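Local coordinates for glutamyl-tRNA synthetase (Methanothermobacter thermautotrophicus, PDB 3AII), which attaches glutamate to tRNA, probably in two steps, first activating the amino acid with ATP to Glu-AMP and then passing it to the acceptor end of the tRNA, at residues A153-W157 and L158-W162; G112-R115 and A116-N120; R356-R360 and R361-P365; F226-E230 and G231-V235; A518-S521 and E522-V525. One frame throughout, in Å; residues are numbered along the deposited sequence. Where two conformers were deposited one is given.

Contact 1 of 5, residues A153-W157 and L158-W162; sequences ADLEW and LGVEW. With EDO (1,2-ethanediol), chain C.
Leu155 and Trp162 meet at about a right angle, the leucine holding its CD1 methyl over one face of the indole in a CH-pi contact, 4.2 Å from the centroid of the six-membered ring. Its CB comes closer still, 3.6 Å from CZ3 of Trp162, while CD2 turns to Val160 and lies 4.1 Å from CB of that residue. The pyrrole N-H, Trp162 NE1, is hydrogen-bonded to Thr165 OG1. The chain linking them ends helix 147-158 in a Schellman motif: Val160 N donates to Leu155 O (3.0 Å) and Gly159 N to Glu156 O (2.9 Å), and Gly159 takes the positive phi of 86° that calls for glycine. Leu158, just before the glycine, rests CD2 3.7 Å from CZ3 of Trp157. With CG anti to the backbone N and beside the carbonyl carbon (chi1 178°), the indole of Trp157 crosses Leu158 at a slant. With an alanine here, CD2 of Leu158 would probably lose its aromatic neighbour and a gap would open toward Ala359. A 1,2-ethanediol, probably from the crystallisation liquor, lies over one face of this ring and donates from O1 to Asp154 OD1, which also forms a salt bridge with Arg356.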
loop_
_atom_site.group_PDB
_atom_site.type_symbol
_atom_site.label_atom_id
_atom_site.label_comp_id
_atom_site.label_asym_id
_atom_site.label_seq_id
_atom_site.Cartn_x
_atom_site.Cartn_y
_atom_site.Cartn_z
ATOM N N ALA A 153 8.877 0.553 8.782
ATOM C CA ALA A 153 7.731 0.887 9.621
ATOM C C ALA A 153 6.433 0.311 9.025
ATOM O O ALA A 153 5.570 -0.206 9.754
ATOM C CB ALA A 153 7.629 2.404 9.798
ATOM N N ASP A 154 6.300 0.398 7.699
ATOM C CA ASP A 154 5.119 -0.130 7.009
ATOM C C ASP A 154 5.053 -1.641 7.152
ATOM O O ASP A 154 3.971 -2.203 7.329
ATOM C CB ASP A 154 5.127 0.227 5.518
ATOM C CG ASP A 154 4.907 1.728 5.246
ATOM O OD1 ASP A 154 4.634 2.524 6.173
ATOM O OD2 ASP A 154 5.045 2.118 4.070
ATOM N N LEU A 155 6.205 -2.302 7.042
ATOM C CA LEU A 155 6.273 -3.751 7.220
ATOM C C LEU A 155 5.850 -4.160 8.630
ATOM O O LEU A 155 5.146 -5.152 8.813
ATOM C CB LEU A 155 7.691 -4.249 6.958
ATOM C CG LEU A 155 8.049 -4.292 5.482
ATOM C CD1 LEU A 155 9.514 -4.687 5.289
ATOM C CD2 LEU A 155 7.134 -5.284 4.781
ATOM N N GLU A 156 6.314 -3.410 9.625
ATOM C CA GLU A 156 5.928 -3.670 11.009
ATOM C C GLU A 156 4.412 -3.544 11.137
ATOM O O GLU A 156 3.758 -4.377 11.762
ATOM C CB GLU A 156 6.642 -2.707 11.980
ATOM C CG GLU A 156 8.158 -2.955 12.135
ATOM C CD GLU A 156 8.863 -1.832 12.866
ATOM O OE1 GLU A 156 8.249 -0.760 13.041
ATOM O OE2 GLU A 156 10.034 -2.005 13.263
ATOM N N TRP A 157 3.851 -2.509 10.531
ATOM C CA TRP A 157 2.405 -2.315 10.567
ATOM C C TRP A 157 1.674 -3.532 10.013
ATOM O O TRP A 157 0.655 -3.962 10.574
ATOM C CB TRP A 157 2.018 -1.053 9.799
ATOM C CG TRP A 157 0.538 -0.812 9.749
ATOM C CD1 TRP A 157 -0.240 -0.289 10.747
ATOM C CD2 TRP A 157 -0.348 -1.083 8.653
ATOM N NE1 TRP A 157 -1.549 -0.216 10.338
ATOM C CE2 TRP A 157 -1.645 -0.697 9.060
ATOM C CE3 TRP A 157 -0.175 -1.618 7.371
ATOM C CZ2 TRP A 157 -2.763 -0.826 8.231
ATOM C CZ3 TRP A 157 -1.284 -1.744 6.545
ATOM C CH2 TRP A 157 -2.567 -1.345 6.983
ATOM N N LEU A 158 2.195 -4.093 8.921
ATOM C CA LEU A 158 1.591 -5.271 8.303
ATOM C C LEU A 158 1.720 -6.512 9.156
ATOM O O LEU A 158 1.052 -7.505 8.895
ATOM C CB LEU A 158 2.216 -5.569 6.938
ATOM C CG LEU A 158 1.813 -4.664 5.797
ATOM C CD1 LEU A 158 2.670 -4.975 4.582
ATOM C CD2 LEU A 158 0.316 -4.868 5.494
ATOM N N GLY A 159 2.592 -6.473 10.160
ATOM C CA GLY A 159 2.866 -7.653 10.963
ATOM C C GLY A 159 3.931 -8.575 10.392
ATOM O O GLY A 159 4.062 -9.729 10.798
ATOM N N VAL A 160 4.713 -8.061 9.449
ATOM C CA VAL A 160 5.758 -8.850 8.823
ATOM C C VAL A 160 6.999 -8.813 9.713
ATOM O O VAL A 160 7.405 -7.749 10.173
ATOM C CB VAL A 160 6.074 -8.301 7.413
ATOM C CG1 VAL A 160 7.382 -8.874 6.865
ATOM C CG2 VAL A 160 4.907 -8.596 6.455
ATOM N N GLU A 161 7.554 -9.986 9.980
ATOM C CA GLU A 161 8.832 -10.116 10.675
ATOM C C GLU A 161 9.887 -10.558 9.677
ATOM O O GLU A 161 9.595 -11.309 8.744
ATOM C CB GLU A 161 8.743 -11.165 11.778
ATOM C CG GLU A 161 7.803 -10.812 12.916
ATOM C CD GLU A 161 7.881 -11.815 14.065
ATOM O OE1 GLU A 161 8.217 -12.995 13.821
ATOM O OE2 GLU A 161 7.604 -11.423 15.214
ATOM N N TRP A 162 11.125 -10.112 9.864
ATOM C CA TRP A 162 12.183 -10.564 8.974
ATOM C C TRP A 162 13.499 -10.728 9.727
ATOM O O TRP A 162 13.551 -10.439 10.931
ATOM C CB TRP A 162 12.306 -9.650 7.756
ATOM C CG TRP A 162 12.719 -8.218 7.999
ATOM C CD1 TRP A 162 13.948 -7.673 7.745
ATOM C CD2 TRP A 162 11.889 -7.138 8.449
ATOM N NE1 TRP A 162 13.944 -6.331 8.047
ATOM C CE2 TRP A 162 12.689 -5.976 8.479
ATOM C CE3 TRP A 162 10.552 -7.043 8.870
ATOM C CZ2 TRP A 162 12.203 -4.733 8.884
ATOM C CZ3 TRP A 162 10.054 -5.796 9.270
ATOM C CH2 TRP A 162 10.889 -4.657 9.286
HETATM C C1 EDO C . 1.851 2.188 7.683
HETATM O O1 EDO C . 3.086 2.569 8.323
HETATM C C2 EDO C . 0.699 2.411 8.656
HETATM O O2 EDO C . 0.615 3.807 8.979
#

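Contact 2 of 5, residues G112-R115 and A116-N120; sequences GHAR and AAILN
Ala116 O is gripped twice by Asn120, whose backbone N (3.1 Å) and side-chain ND2 (2.7 Å) reach it from opposite faces of the carbonyl plane. The ND2 bond runs close to the plane of the asparagine's own amide, and since ND2 also donates to Leu291 O, it has two carbonyl acceptors and the amide is unlikely to flip. Just before it, the helix is laced by ordinary i to i+4 bonds, the shortest of them Ile118 N to Ala114 O at 2.8 Å. Here the side chain crowds the acceptor as well: CG1 of Ile118 lies 3.1 Å from Ala114 O, placed there by a torsion that sets CG1 beside the backbone N (chi1 -70°), and its CD1 reaches CB of Ala114 at 4.2 Å. Arg115 and Leu119 run side by side in the same direction, with CG of Arg115 3.8 Å from CD1 of Leu119. The extended arginine continues past this methyl to give NH1 to Gly321 O and NH2 to Gly376 O, so the charged end is held by carbonyls of two separate parts of the chain. His113 points its ND1 at the backbone N of His110. Gly112 and His113 close the predicted 'HIGH' region, the signature of class I synthetases, and helix 111-126 is the crossover helix of the beta-alpha-beta unit between strands 98-101 and 130-135.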
loop_
_atom_site.group_PDB
_atom_site.type_symbol
_atom_site.label_atom_id
_atom_site.label_comp_id
_atom_site.label_asym_id
_atom_site.label_seq_id
_atom_site.Cartn_x
_atom_site.Cartn_y
_atom_site.Cartn_z
ATOM N N GLY A 112 0.155 -3.032 -3.665
ATOM C CA GLY A 112 0.940 -3.963 -4.454
ATOM C C GLY A 112 2.128 -4.508 -3.680
ATOM O O GLY A 112 2.393 -5.709 -3.685
ATOM N N HIS A 113 2.844 -3.630 -2.986
ATOM C CA HIS A 113 3.952 -4.085 -2.154
ATOM C C HIS A 113 3.453 -5.046 -1.106
ATOM O O HIS A 113 4.081 -6.048 -0.825
ATOM C CB HIS A 113 4.607 -2.927 -1.410
ATOM C CG HIS A 113 5.375 -1.995 -2.281
ATOM N ND1 HIS A 113 4.973 -0.700 -2.523
ATOM C CD2 HIS A 113 6.549 -2.158 -2.944
ATOM C CE1 HIS A 113 5.855 -0.108 -3.311
ATOM N NE2 HIS A 113 6.822 -0.968 -3.576
ATOM N N ALA A 114 2.324 -4.716 -0.491
ATOM C CA ALA A 114 1.833 -5.521 0.612
ATOM C C ALA A 114 1.689 -6.990 0.231
ATOM O O ALA A 114 1.996 -7.871 1.033
ATOM C CB ALA A 114 0.505 -4.955 1.147
ATOM N N ARG A 115 1.222 -7.260 -0.986
ATOM C CA ARG A 115 1.092 -8.632 -1.456
ATOM C C ARG A 115 2.415 -9.420 -1.438
ATOM O O ARG A 115 2.472 -10.519 -0.886
ATOM C CB ARG A 115 0.480 -8.655 -2.857
ATOM C CG ARG A 115 0.096 -10.036 -3.303
ATOM C CD ARG A 115 -0.650 -10.020 -4.623
ATOM N NE ARG A 115 -0.921 -11.382 -5.070
ATOM C CZ ARG A 115 -1.219 -11.713 -6.321
ATOM N NH1 ARG A 115 -1.284 -10.775 -7.252
ATOM N NH2 ARG A 115 -1.448 -12.981 -6.635
ATOM N N ALA A 116 3.468 -8.870 -2.043
ATOM C CA ALA A 116 4.776 -9.537 -2.029
ATOM C C ALA A 116 5.283 -9.726 -0.606
ATOM O O ALA A 116 5.843 -10.767 -0.256
ATOM C CB ALA A 116 5.796 -8.748 -2.846
ATOM N N ALA A 117 5.093 -8.707 0.219
ATOM C CA ALA A 117 5.585 -8.761 1.594
ATOM C C ALA A 117 4.868 -9.846 2.385
ATOM O O ALA A 117 5.491 -10.665 3.062
ATOM C CB ALA A 117 5.406 -7.415 2.265
ATOM N N ILE A 118 3.545 -9.852 2.278
ATOM C CA ILE A 118 2.734 -10.832 2.995
ATOM C C ILE A 118 3.025 -12.263 2.532
ATOM O O ILE A 118 3.234 -13.153 3.349
ATOM C CB ILE A 118 1.239 -10.507 2.854
ATOM C CG1 ILE A 118 0.906 -9.238 3.647
ATOM C CG2 ILE A 118 0.385 -11.679 3.350
ATOM C CD1 ILE A 118 -0.309 -8.526 3.159
ATOM N N LEU A 119 3.053 -12.482 1.221
ATOM C CA LEU A 119 3.259 -13.833 0.716
ATOM C C LEU A 119 4.625 -14.371 1.133
ATOM O O LEU A 119 4.748 -15.503 1.593
ATOM C CB LEU A 119 3.086 -13.880 -0.808
ATOM C CG LEU A 119 1.653 -13.621 -1.263
ATOM C CD1 LEU A 119 1.573 -13.502 -2.779
ATOM C CD2 LEU A 119 0.742 -14.724 -0.746
ATOM N N ASN A 120 5.656 -13.550 0.990
ATOM C CA ASN A 120 6.984 -13.997 1.364
ATOM C C ASN A 120 7.102 -14.246 2.852
ATOM O O ASN A 120 7.742 -15.208 3.291
ATOM C CB ASN A 120 8.035 -13.004 0.878
ATOM C CG ASN A 120 8.340 -13.183 -0.582
ATOM O OD1 ASN A 120 9.061 -14.105 -0.962
ATOM N ND2 ASN A 120 7.783 -12.321 -1.418
#

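Contact 3 of 5, residues R356-R360 and R361-P365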
loop_
_atom_site.group_PDB
_atom_site.type_symbol
_atom_site.label_atom_id
_atom_site.label_comp_id
_atom_site.label_asym_id
_atom_site.label_seq_id
_atom_site.Cartn_x
_atom_site.Cartn_y
_atom_site.Cartn_z
ATOM N N ARG A 356 -0.024 3.796 4.423
ATOM C CA ARG A 356 -0.230 4.903 5.361
ATOM C C ARG A 356 -1.597 5.565 5.203
ATOM O O ARG A 356 -2.288 5.827 6.194
ATOM C CB ARG A 356 0.905 5.931 5.242
ATOM C CG ARG A 356 2.193 5.398 5.856
ATOM C CD ARG A 356 3.488 5.968 5.264
ATOM N NE ARG A 356 4.587 5.267 5.922
ATOM C CZ ARG A 356 5.304 5.759 6.921
ATOM N NH1 ARG A 356 5.100 7.000 7.349
ATOM N NH2 ARG A 356 6.245 5.017 7.484
ATOM N N ALA A 357 -2.004 5.819 3.962
ATOM C CA ALA A 357 -3.305 6.425 3.730
ATOM C C ALA A 357 -4.423 5.503 4.198
ATOM O O ALA A 357 -5.363 5.952 4.864
ATOM C CB ALA A 357 -3.484 6.774 2.257
ATOM N N ILE A 358 -4.352 4.217 3.857
ATOM C CA ILE A 358 -5.458 3.342 4.253
ATOM C C ILE A 358 -5.490 3.090 5.762
ATOM O O ILE A 358 -6.572 3.003 6.357
ATOM C CB ILE A 358 -5.542 2.029 3.448
ATOM C CG1 ILE A 358 -4.290 1.177 3.620
ATOM C CG2 ILE A 358 -5.773 2.328 1.969
ATOM C CD1 ILE A 358 -4.393 -0.180 2.942
ATOM N N ALA A 359 -4.319 3.003 6.391
ATOM C CA ALA A 359 -4.279 2.909 7.856
ATOM C C ALA A 359 -4.933 4.111 8.528
ATOM O O ALA A 359 -5.612 3.978 9.558
ATOM C CB ALA A 359 -2.848 2.731 8.358
ATOM N N ARG A 360 -4.737 5.292 7.948
ATOM C CA ARG A 360 -5.253 6.510 8.544
ATOM C C ARG A 360 -6.780 6.517 8.502
ATOM O O ARG A 360 -7.413 7.184 9.308
ATOM C CB ARG A 360 -4.696 7.733 7.822
ATOM C CG ARG A 360 -5.016 9.045 8.515
ATOM C CD ARG A 360 -4.629 10.227 7.632
ATOM N NE ARG A 360 -4.678 11.481 8.375
ATOM C CZ ARG A 360 -4.410 12.667 7.849
ATOM N NH1 ARG A 360 -4.081 12.758 6.568
ATOM N NH2 ARG A 360 -4.471 13.755 8.602
ATOM N N ARG A 361 -7.350 5.761 7.560
ATOM C CA ARG A 361 -8.800 5.659 7.395
ATOM C C ARG A 361 -9.436 4.570 8.268
ATOM O O ARG A 361 -10.663 4.455 8.330
ATOM C CB ARG A 361 -9.128 5.394 5.919
ATOM C CG ARG A 361 -8.844 6.586 5.032
ATOM C CD ARG A 361 -8.911 6.207 3.563
ATOM N NE ARG A 361 -10.133 5.492 3.237
ATOM C CZ ARG A 361 -10.291 4.741 2.152
ATOM N NH1 ARG A 361 -9.284 4.586 1.285
ATOM N NH2 ARG A 361 -11.446 4.138 1.934
ATOM N N GLY A 362 -8.606 3.766 8.924
ATOM C CA GLY A 362 -9.100 2.688 9.767
ATOM C C GLY A 362 -9.188 1.336 9.082
ATOM O O GLY A 362 -9.851 0.419 9.581
ATOM N N ILE A 363 -8.522 1.193 7.941
ATOM C CA ILE A 363 -8.376 -0.137 7.353
ATOM C C ILE A 363 -7.348 -0.937 8.164
ATOM O O ILE A 363 -6.225 -0.476 8.386
ATOM C CB ILE A 363 -7.908 -0.068 5.894
ATOM C CG1 ILE A 363 -8.853 0.807 5.058
ATOM C CG2 ILE A 363 -7.772 -1.475 5.323
ATOM C CD1 ILE A 363 -10.282 0.333 5.036
ATOM N N ARG A 364 -7.719 -2.140 8.590
ATOM C CA ARG A 364 -6.868 -2.990 9.436
ATOM C C ARG A 364 -5.832 -3.777 8.635
ATOM O O ARG A 364 -6.136 -4.284 7.549
ATOM C CB ARG A 364 -7.734 -3.997 10.201
ATOM C CG ARG A 364 -8.696 -3.394 11.211
ATOM C CD ARG A 364 -8.037 -3.225 12.572
ATOM N NE ARG A 364 -9.033 -3.018 13.619
ATOM C CZ ARG A 364 -9.316 -3.900 14.574
ATOM N NH1 ARG A 364 -10.238 -3.617 15.479
ATOM N NH2 ARG A 364 -8.663 -5.053 14.634
ATOM N N PRO A 365 -4.616 -3.926 9.174
ATOM C CA PRO A 365 -3.624 -4.684 8.412
ATOM C C PRO A 365 -4.035 -6.147 8.260
ATOM O O PRO A 365 -3.667 -6.776 7.268
ATOM C CB PRO A 365 -2.340 -4.545 9.247
ATOM C CG PRO A 365 -2.797 -4.141 10.618
ATOM C CD PRO A 365 -4.072 -3.353 10.415
HETATM O O HOH W 1 -5.977 1.355 10.598
#
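Ile358 O receives Ile363 N at 3.1 Å, and Ala359 O receives Gly362 N at the same length; together the two bonds make a Schellman motif that ends helix 355-360. Gly362 has the positive phi of 95° at which a CB would run into the carbonyl O of Arg361. The two bonds differ in approach, Ile363 N tilting moderately from the plane of its acceptor while Gly362 N stands well above that of Ala359. Arg361 N is less well served, dividing itself between Ala357 O and Ile358 O in two weak bonds.

Apolar contact follows the same path. The chain turns Ile363 back against the helix, its CG1 3.9 Å from CB of Ile358, and Trp386 of helix 386-397 also packs on Ile358.

The arginines supply the polar links. Arg361 lays its CG 3.5 Å from Ala357 O, then bends at the third torsion (chi3 50°), which brings NH1 within 4.2 Å of CG2 of Ile358; its NE and NH2 donate to Tyr550 O and Ala551 O, while Arg360 forms a salt bridge with Asp540. These join the end of the helix to the C-terminal beta structure.

Last comes solvent: one water donates to both Ala359 O (2.8 Å) and Ile363 O (2.9 Å), bridging the helix end to the departing chain.

Contact 4 of 5, residues F226-E230 and G231-V235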
loop_
_atom_site.group_PDB
_atom_site.type_symbol
_atom_site.label_atom_id
_atom_site.label_comp_id
_atom_site.label_asym_id
_atom_site.label_seq_id
_atom_site.Cartn_x
_atom_site.Cartn_y
_atom_site.Cartn_z
ATOM N N PHE A 226 34.939 4.214 -14.844
ATOM C CA PHE A 226 34.836 4.982 -13.623
ATOM C C PHE A 226 35.191 6.452 -13.805
ATOM O O PHE A 226 34.955 7.262 -12.902
ATOM C CB PHE A 226 35.683 4.319 -12.531
ATOM C CG PHE A 226 35.056 3.069 -11.994
ATOM C CD1 PHE A 226 35.082 1.894 -12.734
ATOM C CD2 PHE A 226 34.379 3.088 -10.781
ATOM C CE1 PHE A 226 34.475 0.740 -12.249
ATOM C CE2 PHE A 226 33.776 1.946 -10.296
ATOM C CZ PHE A 226 33.822 0.769 -11.033
ATOM N N GLU A 227 35.727 6.798 -14.977
ATOM C CA GLU A 227 36.036 8.192 -15.293
ATOM C C GLU A 227 35.384 8.633 -16.600
ATOM O O GLU A 227 35.768 9.654 -17.186
ATOM C CB GLU A 227 37.548 8.405 -15.372
ATOM C CG GLU A 227 38.271 8.122 -14.066
ATOM C CD GLU A 227 37.900 9.105 -12.974
ATOM O OE1 GLU A 227 37.944 8.722 -11.786
ATOM O OE2 GLU A 227 37.559 10.260 -13.305
ATOM N N MET A 228 34.411 7.864 -17.066
ATOM C CA MET A 228 33.730 8.202 -18.315
ATOM C C MET A 228 32.402 8.891 -18.046
ATOM O O MET A 228 31.915 8.914 -16.918
ATOM C CB MET A 228 33.540 6.959 -19.174
ATOM C CG MET A 228 34.881 6.385 -19.644
ATOM S SD MET A 228 34.699 4.867 -20.580
ATOM C CE MET A 228 33.892 5.502 -22.048
ATOM N N LYS A 229 31.821 9.461 -19.095
ATOM C CA LYS A 229 30.585 10.211 -18.929
ATOM C C LYS A 229 29.342 9.323 -18.956
ATOM O O LYS A 229 29.364 8.212 -19.473
ATOM C CB LYS A 229 30.504 11.311 -19.988
ATOM C CG LYS A 229 31.620 12.341 -19.852
ATOM C CD LYS A 229 31.600 13.339 -20.993
ATOM C CE LYS A 229 30.385 14.237 -20.903
ATOM N NZ LYS A 229 30.263 15.115 -22.101
ATOM N N GLU A 230 28.266 9.828 -18.368
ATOM C CA GLU A 230 26.997 9.119 -18.342
ATOM C C GLU A 230 26.603 8.664 -19.741
ATOM O O GLU A 230 26.689 9.431 -20.702
ATOM C CB GLU A 230 25.909 10.009 -17.735
ATOM C CG GLU A 230 24.518 9.398 -17.766
ATOM C CD GLU A 230 23.593 9.977 -16.704
ATOM O OE1 GLU A 230 24.014 10.865 -15.937
ATOM O OE2 GLU A 230 22.441 9.524 -16.621
ATOM N N GLY A 231 26.197 7.405 -19.860
ATOM C CA GLY A 231 25.747 6.865 -21.136
ATOM C C GLY A 231 26.801 6.493 -22.181
ATOM O O GLY A 231 26.452 6.045 -23.273
ATOM N N SER A 232 28.085 6.635 -21.861
ATOM C CA SER A 232 29.139 6.457 -22.861
ATOM C C SER A 232 29.637 5.020 -23.039
ATOM O O SER A 232 30.279 4.705 -24.035
ATOM C CB SER A 232 30.338 7.360 -22.555
ATOM O OG SER A 232 30.919 7.021 -21.308
ATOM N N ALA A 233 29.367 4.162 -22.066
ATOM C CA ALA A 233 29.803 2.773 -22.151
ATOM C C ALA A 233 28.948 1.972 -21.179
ATOM O O ALA A 233 28.491 2.505 -20.176
ATOM C CB ALA A 233 31.281 2.651 -21.782
ATOM N N VAL A 234 28.734 0.700 -21.491
ATOM C CA VAL A 234 27.990 -0.189 -20.602
ATOM C C VAL A 234 28.715 -1.528 -20.501
ATOM O O VAL A 234 29.533 -1.876 -21.364
ATOM C CB VAL A 234 26.549 -0.416 -21.099
ATOM C CG1 VAL A 234 25.745 0.877 -20.963
ATOM C CG2 VAL A 234 26.556 -0.914 -22.543
ATOM N N VAL A 235 28.452 -2.264 -19.428
ATOM C CA VAL A 235 28.798 -3.677 -19.393
ATOM C C VAL A 235 27.589 -4.482 -19.853
ATOM O O VAL A 235 26.461 -4.239 -19.397
ATOM C CB VAL A 235 29.212 -4.135 -17.966
ATOM C CG1 VAL A 235 29.574 -5.623 -17.957
ATOM C CG2 VAL A 235 30.396 -3.331 -17.462
#
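Met228 curls round the hydroxyl of Ser232 so that both ends of its side chain touch it: CB and CE each lie 3.4 Å from Ser232 OG. The bend comes at the last torsion (chi3 68°), which folds the methyl back instead of letting the chain run straight, and the same methyl then meets CB of Ala233 at 3.9 Å. Beyond them the side chains of Met228 and Ser232 both lean on Ile256 of the neighbouring strand 252-256. The hydroxyl of Ser232 donates to Lys229 O at 2.7 Å, from only 15° out of the carbonyl plane. Ser232 N shares that acceptor at 3.1 Å, but comes from above the plane, so one oxygen is held by two donors of a single residue. This backbone bond closes a type II beta turn from Lys229 to Ser232, in which Gly231 takes a positive phi (77°) where a CB would collide with Glu230 O. With an alanine in place of Ser232, Lys229 O would probably lose its shorter partner, and Met228 CB and CE the oxygen they close on. Glu230, at the turn's corner, has its CB directed away from the segment 231-235; its chain is extended beyond CG and forms a salt bridge with Arg141, while its N-H is taken by Glu258. After the turn the chain enters strand 234-237, where Val234 pairs through its backbone with Cys191, one of the four cysteines that hold the zinc ion.

Contact 5 of 5, residues A518-S521 and E522-V525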
loop_
_atom_site.group_PDB
_atom_site.type_symbol
_atom_site.label_atom_id
_atom_site.label_comp_id
_atom_site.label_asym_id
_atom_site.label_seq_id
_atom_site.Cartn_x
_atom_site.Cartn_y
_atom_site.Cartn_z
ATOM N N ALA A 518 -23.062 13.733 21.902
ATOM C CA ALA A 518 -22.174 14.096 23.006
ATOM C C ALA A 518 -21.165 13.033 23.406
ATOM O O ALA A 518 -20.012 13.349 23.712
ATOM C CB ALA A 518 -23.005 14.511 24.231
ATOM N N ASP A 519 -21.573 11.768 23.413
ATOM C CA ASP A 519 -20.663 10.703 23.843
ATOM C C ASP A 519 -19.402 10.520 22.998
ATOM O O ASP A 519 -18.407 9.967 23.464
ATOM C CB ASP A 519 -21.406 9.373 23.949
ATOM C CG ASP A 519 -22.148 9.229 25.254
ATOM O OD1 ASP A 519 -21.654 9.744 26.285
ATOM O OD2 ASP A 519 -23.231 8.601 25.249
ATOM N N ALA A 520 -19.440 10.971 21.750
ATOM C CA ALA A 520 -18.289 10.899 20.881
ATOM C C ALA A 520 -17.080 11.588 21.513
ATOM O O ALA A 520 -15.951 11.254 21.202
ATOM C CB ALA A 520 -18.620 11.513 19.519
ATOM N N SER A 521 -17.328 12.538 22.412
ATOM C CA SER A 521 -16.225 13.240 23.077
ATOM C C SER A 521 -15.336 12.316 23.910
ATOM O O SER A 521 -14.218 12.689 24.270
ATOM C CB SER A 521 -16.749 14.395 23.945
ATOM O OG SER A 521 -17.563 13.921 24.998
ATOM N N GLU A 522 -15.832 11.116 24.219
ATOM C CA GLU A 522 -15.034 10.099 24.920
ATOM C C GLU A 522 -13.953 9.432 24.052
ATOM O O GLU A 522 -13.063 8.746 24.564
ATOM C CB GLU A 522 -15.954 9.016 25.507
ATOM C CG GLU A 522 -16.457 8.000 24.465
ATOM C CD GLU A 522 -17.627 7.172 24.972
ATOM O OE1 GLU A 522 -17.845 7.130 26.200
ATOM O OE2 GLU A 522 -18.332 6.562 24.145
ATOM N N LEU A 523 -14.037 9.616 22.736
ATOM C CA LEU A 523 -13.111 8.962 21.822
ATOM C C LEU A 523 -11.727 9.594 21.869
ATOM O O LEU A 523 -11.585 10.790 22.148
ATOM C CB LEU A 523 -13.648 9.032 20.393
ATOM C CG LEU A 523 -14.991 8.327 20.186
ATOM C CD1 LEU A 523 -15.646 8.763 18.878
ATOM C CD2 LEU A 523 -14.780 6.812 20.240
ATOM N N GLU A 524 -10.722 8.777 21.601
ATOM C CA GLU A 524 -9.360 9.263 21.481
ATOM C C GLU A 524 -8.863 9.000 20.077
ATOM O O GLU A 524 -9.340 8.092 19.398
ATOM C CB GLU A 524 -8.463 8.562 22.502
ATOM C CG GLU A 524 -8.791 8.934 23.947
ATOM C CD GLU A 524 -7.993 8.133 24.962
ATOM O OE1 GLU A 524 -7.823 8.619 26.099
ATOM O OE2 GLU A 524 -7.538 7.018 24.623
ATOM N N VAL A 525 -7.901 9.802 19.636
ATOM C CA VAL A 525 -7.260 9.574 18.344
ATOM C C VAL A 525 -6.832 8.112 18.170
ATOM O O VAL A 525 -6.291 7.490 19.088
ATOM C CB VAL A 525 -6.072 10.552 18.126
ATOM C CG1 VAL A 525 -5.329 10.222 16.838
ATOM C CG2 VAL A 525 -6.586 11.993 18.122
HETATM O O HOH W 2 -13.298 12.871 20.811
HETATM O O HOH W 3 -11.608 11.774 25.123
#
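Glu522 N donates to Asp519 O at 2.9 Å, and one residue on, Leu523 N donates to Ala520 O at the same distance. Both donors stand well above the carbonyl planes, as expected of the tight i to i+3 bonds of a 3-10 turn. The side chains press on the same oxygens. In Glu522 the first torsion (chi1 78°) sets CG between the backbone N and carbonyl carbon, folding the chain back over the turn and bringing CG to 2.9 Å from Asp519 O, a tight approach. Leu523 instead lays CG 3.2 Å from Ala520 O and leans CD1 on CB of Ala520 at 4.1 Å.

Around this core, Ser521 OG donates to Ala518 O at 2.8 Å, an oxygen already bonded to Ser521 N, which fastens the start of the turn. Two waters stitch its exit: one donates to Ala520 O and Leu523 O, the other to Ser521 O and again Leu523 O.

Farther out, Tyr404 of strand 402-408 lies against Asp519, Ala520 and Leu523, and Leu539 and Phe548 also pack on the leucine, seating the turn on the beta structure of the anticodon-binding part. Glu522 OE2 receives both the hydroxyl of Tyr404 and a salt bridge from Arg402. With Asp519 OD1 4.6 Å from Glu522 OE1, two acids sit close together, and the arginine is likely to offset their mutual repulsion and favour the ionised glutamate.

In the fold
Followed from the N terminus, the five contacts come in the order 2, 1, 4, 3, 5, and each is a local turn or helix segment, so none encloses or crosses another. Contact 2 lies in helix 111-126; contact 1 ends helix 147-158 and packs on contact 2, Leu155 meeting Ala117 and Leu158 meeting Ala114. The turn 226-235 stands apart, beside the zinc-bearing region, its centre about 39 Å from that of contact 1. The chain then returns to contact 3, which touches contact 1 through the Asp154–Arg356 salt bridge and Trp157 against Ala359. Contact 5, in the C-terminal beta structure, lies about 62 Å from contact 4 between centres, and on the opposite side of the chain's centre.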